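Local coordinates for protein flavin-dependent monooxygenase, oxygenase subunit HsaA (Rhodococcus sp., PDB 2RFQ) that hydroxylates the phenolic ring of the cholesterol breakdown product 3-HSA with reduced FMN and molecular oxygen, as the oxygenase component of a two-component monooxygenase, at residues A[64-69]-A[299-304]; A[117-122]-A[137-142]. All blocks are in the same frame, centred on the assembly; numbering follows the deposited sequence.

Contact 1 of 2, residues A[64-69]-A[299-304]; sequences DPVLFY and GNVADE
Val-301 reaches from helix 277-309 toward Pro-65, Val-66 and Tyr-69 near the start of helix 65-76, joining the N-terminal and C-terminal helical parts of an acyl-CoA dehydrogenase-type fold. The two short helical segments run nearly antiparallel, at 156°, with axes 9.6 Å apart. From CB, Val-301 forks into two methyls with different neighbours. Val-301 CG1, anti to the backbone N (chi1 166°), touches both Pro-65 and Val-66: it is 3.7 Å from Pro-65 CG and 3.7 Å from Val-66 CG2. Val-301 CG2, beside the backbone N, comes obliquely to the ring of Tyr-69, with Tyr-69 CE2 as its nearest atom at 3.9 Å. A beta-branched residue suits this place, because its two methyls diverge from CB and so meet different partners. Beside it, Ala-302, with a single methyl, meets Val-66 without pushing the helices apart, Ala-302 CB lying 3.9 Å from Val-66 CG2. Pro-65 fits a first helical turn, where its lack of an N-H costs little, and its ring adds apolar surface. The phenol of Tyr-69 leaves the apolar patch at its far end, where OH is hydrogen-bonded to Ile-236 O of helix 233-266. Asp-64 is the N-cap of helix 65-76: its OD1 accepts from Val-66 N at 3.0 Å, the donor standing 37° out of the carboxylate plane.

Contact 2 of 2, residues A[117-122]-A[137-142]; sequences SSSYAP and GAWAWS
Ser-118 O is gripped by two donors: Ser-142 OG at 2.8 Å and a water that also donates to Trp-141 O, bridging the two backbones. The hydroxyl of Ser-142 stands well above the carbonyl plane of Ser-118, and Ser-142 CA adds a CA-H...O contact of 3.2 Å to Ser-118 O. Ser-117 OG lies 3.0 Å from Ser-142 OG. Farther along, Ser-119 OG swings anti to its own nitrogen (chi1 179°) and donates to Ala-140 O at 2.7 Å, approaching in the carbonyl plane with a C=O...donor angle of 156°. Trp-139 lays its CB against that serine, 3.5 Å from Ser-119 CB, and its indole NE1 donates to Gly-154 O of strand 150-159. Strands 117-119 and 137-142 run at 128° to each other, and side-chain hydroxyls make the hydrogen bonds between them; the backbone of Ser-117 and Ser-119 pairs instead with strand 150-159. Serine suits this crossing, being small enough to be buried while carrying a donor on a short arm. Ser-118, Ser-119, Tyr-120, Trp-141 and Ser-142 are FMN-binding positions by similarity, so this hydroxyl and water network probably fixes the backbone of both flavin-site segments relative to each other.

Overall arrangement
Contact 2 is nested within the long chain excursion that contact 1 closes, yet their centres are 26 Å apart, on opposite sides of the chain's centre, and they do not touch. Neither shares a helix or strand with the other. Contact 1 is buried and joins helices distant in sequence through apolar packing; contact 2 is partly buried, joins segments close in sequence within the beta domain, and depends on hydroxyls, carbonyls and a water. The difference follows their place: branched and aromatic side chains fill a helix interface, whereas polar groups tie two strand segments at the probable FMN site. Helix 233-266 touches both regions, Tyr-69 in contact 1 and, through His-237, Tyr-120 in contact 2.

Contact 1 of 2, residues A[64-69]-A[299-304]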
loop_
_atom_site.group_PDB
_atom_site.type_symbol
_atom_site.label_atom_id
_atom_site.label_comp_id
_atom_site.label_asym_id
_atom_site.label_seq_id
_atom_site.Cartn_x
_atom_site.Cartn_y
_atom_site.Cartn_z
ATOM N N ASP A 64 -2.332 -34.539 -13.448
ATOM C CA ASP A 64 -1.566 -33.282 -13.447
ATOM C C ASP A 64 -2.092 -32.414 -12.285
ATOM O O ASP A 64 -3.287 -32.142 -12.202
ATOM C CB ASP A 64 -1.843 -32.607 -14.805
ATOM C CG ASP A 64 -1.063 -31.318 -15.027
ATOM O OD1 ASP A 64 -0.654 -30.641 -14.059
ATOM O OD2 ASP A 64 -0.873 -31.003 -16.214
ATOM N N PRO A 65 -1.211 -32.003 -11.354
ATOM C CA PRO A 65 -1.689 -31.240 -10.189
ATOM C C PRO A 65 -2.343 -29.925 -10.556
ATOM O O PRO A 65 -3.195 -29.454 -9.796
ATOM C CB PRO A 65 -0.426 -31.050 -9.314
ATOM C CG PRO A 65 0.720 -31.251 -10.279
ATOM C CD PRO A 65 0.241 -32.249 -11.310
ATOM N N VAL A 66 -1.996 -29.358 -11.719
ATOM C CA VAL A 66 -2.651 -28.106 -12.140
ATOM C C VAL A 66 -4.146 -28.362 -12.383
ATOM O O VAL A 66 -4.976 -27.519 -12.097
ATOM C CB VAL A 66 -1.972 -27.425 -13.334
ATOM C CG1 VAL A 66 -2.787 -26.200 -13.787
ATOM C CG2 VAL A 66 -0.547 -26.995 -12.933
ATOM N N LEU A 67 -4.485 -29.528 -12.908
ATOM C CA LEU A 67 -5.904 -29.857 -13.092
ATOM C C LEU A 67 -6.621 -29.865 -11.736
ATOM O O LEU A 67 -7.708 -29.299 -11.606
ATOM C CB LEU A 67 -6.047 -31.216 -13.793
ATOM C CG LEU A 67 -7.485 -31.763 -13.845
ATOM C CD1 LEU A 67 -8.472 -30.879 -14.567
ATOM C CD2 LEU A 67 -7.497 -33.145 -14.489
ATOM N N PHE A 68 -5.993 -30.472 -10.730
ATOM C CA PHE A 68 -6.586 -30.536 -9.396
ATOM C C PHE A 68 -6.810 -29.121 -8.842
ATOM O O PHE A 68 -7.924 -28.799 -8.373
ATOM C CB PHE A 68 -5.712 -31.341 -8.427
ATOM C CG PHE A 68 -6.238 -31.335 -7.021
ATOM C CD1 PHE A 68 -7.322 -32.136 -6.671
ATOM C CD2 PHE A 68 -5.654 -30.512 -6.047
ATOM C CE1 PHE A 68 -7.832 -32.130 -5.363
ATOM C CE2 PHE A 68 -6.180 -30.476 -4.741
ATOM C CZ PHE A 68 -7.257 -31.287 -4.405
ATOM N N TYR A 69 -5.780 -28.260 -8.909
ATOM C CA TYR A 69 -5.945 -26.915 -8.338
ATOM C C TYR A 69 -6.925 -26.058 -9.143
ATOM O O TYR A 69 -7.605 -25.195 -8.575
ATOM C CB TYR A 69 -4.605 -26.203 -8.131
ATOM C CG TYR A 69 -3.710 -26.916 -7.155
ATOM C CD1 TYR A 69 -4.111 -27.144 -5.836
ATOM C CD2 TYR A 69 -2.464 -27.389 -7.566
ATOM C CE1 TYR A 69 -3.282 -27.827 -4.934
ATOM C CE2 TYR A 69 -1.614 -28.062 -6.675
ATOM C CZ TYR A 69 -2.024 -28.263 -5.367
ATOM O OH TYR A 69 -1.166 -28.934 -4.505
ATOM N N GLY A 299 1.564 -21.637 -12.048
ATOM C CA GLY A 299 2.850 -21.652 -12.781
ATOM C C GLY A 299 3.948 -22.426 -12.078
ATOM O O GLY A 299 4.657 -23.240 -12.707
ATOM N N ASN A 300 4.133 -22.155 -10.789
ATOM C CA ASN A 300 5.161 -22.859 -10.041
ATOM C C ASN A 300 4.843 -24.356 -9.950
ATOM O O ASN A 300 5.732 -25.185 -10.068
ATOM C CB ASN A 300 5.327 -22.242 -8.648
ATOM C CG ASN A 300 5.926 -20.858 -8.687
ATOM O OD1 ASN A 300 5.492 -19.958 -7.921
ATOM N ND2 ASN A 300 6.936 -20.660 -9.528
ATOM N N VAL A 301 3.563 -24.687 -9.743
ATOM C CA VAL A 301 3.157 -26.098 -9.734
ATOM C C VAL A 301 3.475 -26.744 -11.095
ATOM O O VAL A 301 4.062 -27.828 -11.160
ATOM C CB VAL A 301 1.663 -26.256 -9.372
ATOM C CG1 VAL A 301 1.199 -27.660 -9.702
ATOM C CG2 VAL A 301 1.473 -25.995 -7.864
ATOM N N ALA A 302 3.094 -26.061 -12.171
ATOM C CA ALA A 302 3.366 -26.592 -13.528
ATOM C C ALA A 302 4.878 -26.833 -13.783
ATOM O O ALA A 302 5.281 -27.854 -14.378
ATOM C CB ALA A 302 2.766 -25.647 -14.588
ATOM N N ASP A 303 5.706 -25.894 -13.342
ATOM C CA ASP A 303 7.153 -26.003 -13.524
ATOM C C ASP A 303 7.717 -27.172 -12.741
ATOM O O ASP A 303 8.528 -27.954 -13.264
ATOM C CB ASP A 303 7.834 -24.694 -13.122
ATOM C CG ASP A 303 7.585 -23.568 -14.125
ATOM O OD1 ASP A 303 6.916 -23.782 -15.158
ATOM O OD2 ASP A 303 8.114 -22.471 -13.887
ATOM N N GLU A 304 7.286 -27.330 -11.487
ATOM C CA GLU A 304 7.750 -28.485 -10.709
ATOM C C GLU A 304 7.352 -29.784 -11.413
ATOM O O GLU A 304 8.168 -30.699 -11.579
ATOM C CB GLU A 304 7.188 -28.467 -9.285
ATOM C CG GLU A 304 7.584 -27.219 -8.459
ATOM C CD GLU A 304 7.114 -27.277 -7.030
ATOM O OE1 GLU A 304 6.371 -28.213 -6.667
ATOM O OE2 GLU A 304 7.487 -26.359 -6.253
#

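Contact 2 of 2, residues A[117-122]-A[137-142]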
loop_
_atom_site.group_PDB
_atom_site.type_symbol
_atom_site.label_atom_id
_atom_site.label_comp_id
_atom_site.label_asym_id
_atom_site.label_seq_id
_atom_site.Cartn_x
_atom_site.Cartn_y
_atom_site.Cartn_z
ATOM N N SER A 117 -10.110 -36.975 6.443
ATOM C CA SER A 117 -9.927 -35.563 6.837
ATOM C C SER A 117 -8.565 -35.437 7.493
ATOM O O SER A 117 -7.867 -36.450 7.654
ATOM C CB SER A 117 -11.064 -35.053 7.741
ATOM O OG SER A 117 -10.995 -35.591 9.053
ATOM N N SER A 118 -8.153 -34.222 7.846
ATOM C CA SER A 118 -6.833 -34.107 8.475
ATOM C C SER A 118 -6.768 -33.028 9.512
ATOM O O SER A 118 -7.652 -32.173 9.596
ATOM C CB SER A 118 -5.769 -33.781 7.423
ATOM O OG SER A 118 -6.001 -32.461 6.923
ATOM N N SER A 119 -5.688 -33.061 10.283
ATOM C CA SER A 119 -5.289 -31.893 11.058
ATOM C C SER A 119 -3.792 -32.058 11.208
ATOM O O SER A 119 -3.339 -32.933 11.936
ATOM C CB SER A 119 -5.999 -31.863 12.413
ATOM O OG SER A 119 -5.585 -30.739 13.190
ATOM N N TYR A 120 -3.023 -31.268 10.457
ATOM C CA TYR A 120 -1.568 -31.535 10.395
ATOM C C TYR A 120 -0.740 -30.823 11.450
ATOM O O TYR A 120 0.419 -31.212 11.703
ATOM C CB TYR A 120 -1.017 -31.223 9.001
ATOM C CG TYR A 120 -1.485 -32.150 7.902
ATOM C CD1 TYR A 120 -1.173 -33.517 7.918
ATOM C CD2 TYR A 120 -2.223 -31.652 6.821
ATOM C CE1 TYR A 120 -1.606 -34.360 6.865
ATOM C CE2 TYR A 120 -2.649 -32.470 5.780
ATOM C CZ TYR A 120 -2.340 -33.837 5.810
ATOM O OH TYR A 120 -2.735 -34.670 4.777
ATOM N N ALA A 121 -1.320 -29.801 12.088
ATOM C CA ALA A 121 -0.632 -29.102 13.176
ATOM C C ALA A 121 -0.468 -30.052 14.362
ATOM O O ALA A 121 -1.332 -30.900 14.601
ATOM C CB ALA A 121 -1.424 -27.881 13.609
ATOM N N PRO A 122 0.640 -29.930 15.113
ATOM C CA PRO A 122 0.822 -30.894 16.190
ATOM C C PRO A 122 -0.091 -30.599 17.369
ATOM O O PRO A 122 0.185 -29.691 18.163
ATOM C CB PRO A 122 2.291 -30.713 16.597
ATOM C CG PRO A 122 2.640 -29.307 16.190
ATOM C CD PRO A 122 1.756 -28.964 15.011
ATOM N N GLY A 137 -4.586 -37.157 21.445
ATOM C CA GLY A 137 -4.634 -35.783 20.970
ATOM C C GLY A 137 -6.028 -35.219 20.853
ATOM O O GLY A 137 -7.011 -35.930 21.009
ATOM N N ALA A 138 -6.081 -33.924 20.587
ATOM C CA ALA A 138 -7.324 -33.233 20.278
ATOM C C ALA A 138 -7.024 -32.257 19.139
ATOM O O ALA A 138 -6.645 -31.090 19.348
ATOM C CB ALA A 138 -7.876 -32.520 21.536
ATOM N N TRP A 139 -7.201 -32.757 17.924
ATOM C CA TRP A 139 -6.780 -32.053 16.723
ATOM C C TRP A 139 -7.912 -31.179 16.175
ATOM O O TRP A 139 -8.869 -31.685 15.581
ATOM C CB TRP A 139 -6.348 -33.059 15.655
ATOM C CG TRP A 139 -4.930 -33.515 15.729
ATOM C CD1 TRP A 139 -3.849 -32.904 15.172
ATOM C CD2 TRP A 139 -4.441 -34.700 16.372
ATOM N NE1 TRP A 139 -2.702 -33.642 15.417
ATOM C CE2 TRP A 139 -3.038 -34.740 16.169
ATOM C CE3 TRP A 139 -5.048 -35.724 17.110
ATOM C CZ2 TRP A 139 -2.238 -35.783 16.650
ATOM C CZ3 TRP A 139 -4.244 -36.769 17.605
ATOM C CH2 TRP A 139 -2.855 -36.780 17.366
ATOM N N ALA A 140 -7.779 -29.870 16.384
ATOM C CA ALA A 140 -8.756 -28.871 15.901
ATOM C C ALA A 140 -8.616 -28.598 14.411
ATOM O O ALA A 140 -7.666 -29.049 13.757
ATOM C CB ALA A 140 -8.593 -27.558 16.678
ATOM N N TRP A 141 -9.590 -27.859 13.887
ATOM C CA TRP A 141 -9.555 -27.349 12.522
ATOM C C TRP A 141 -9.531 -28.451 11.451
ATOM O O TRP A 141 -8.876 -28.284 10.406
ATOM C CB TRP A 141 -8.392 -26.341 12.312
ATOM C CG TRP A 141 -8.281 -25.240 13.363
ATOM C CD1 TRP A 141 -7.776 -25.375 14.626
ATOM C CD2 TRP A 141 -8.639 -23.856 13.228
ATOM N NE1 TRP A 141 -7.815 -24.169 15.294
ATOM C CE2 TRP A 141 -8.345 -23.223 14.456
ATOM C CE3 TRP A 141 -9.169 -23.088 12.183
ATOM C CZ2 TRP A 141 -8.569 -21.849 14.675
ATOM C CZ3 TRP A 141 -9.388 -21.729 12.391
ATOM C CH2 TRP A 141 -9.092 -21.121 13.638
ATOM N N SER A 142 -10.254 -29.557 11.680
ATOM C CA SER A 142 -10.295 -30.635 10.678
ATOM C C SER A 142 -11.452 -30.354 9.725
ATOM O O SER A 142 -12.563 -30.815 9.911
ATOM C CB SER A 142 -10.423 -32.023 11.339
ATOM O OG SER A 142 -10.210 -33.039 10.353
HETATM O O HOH W 1 -8.272 -29.679 7.628
#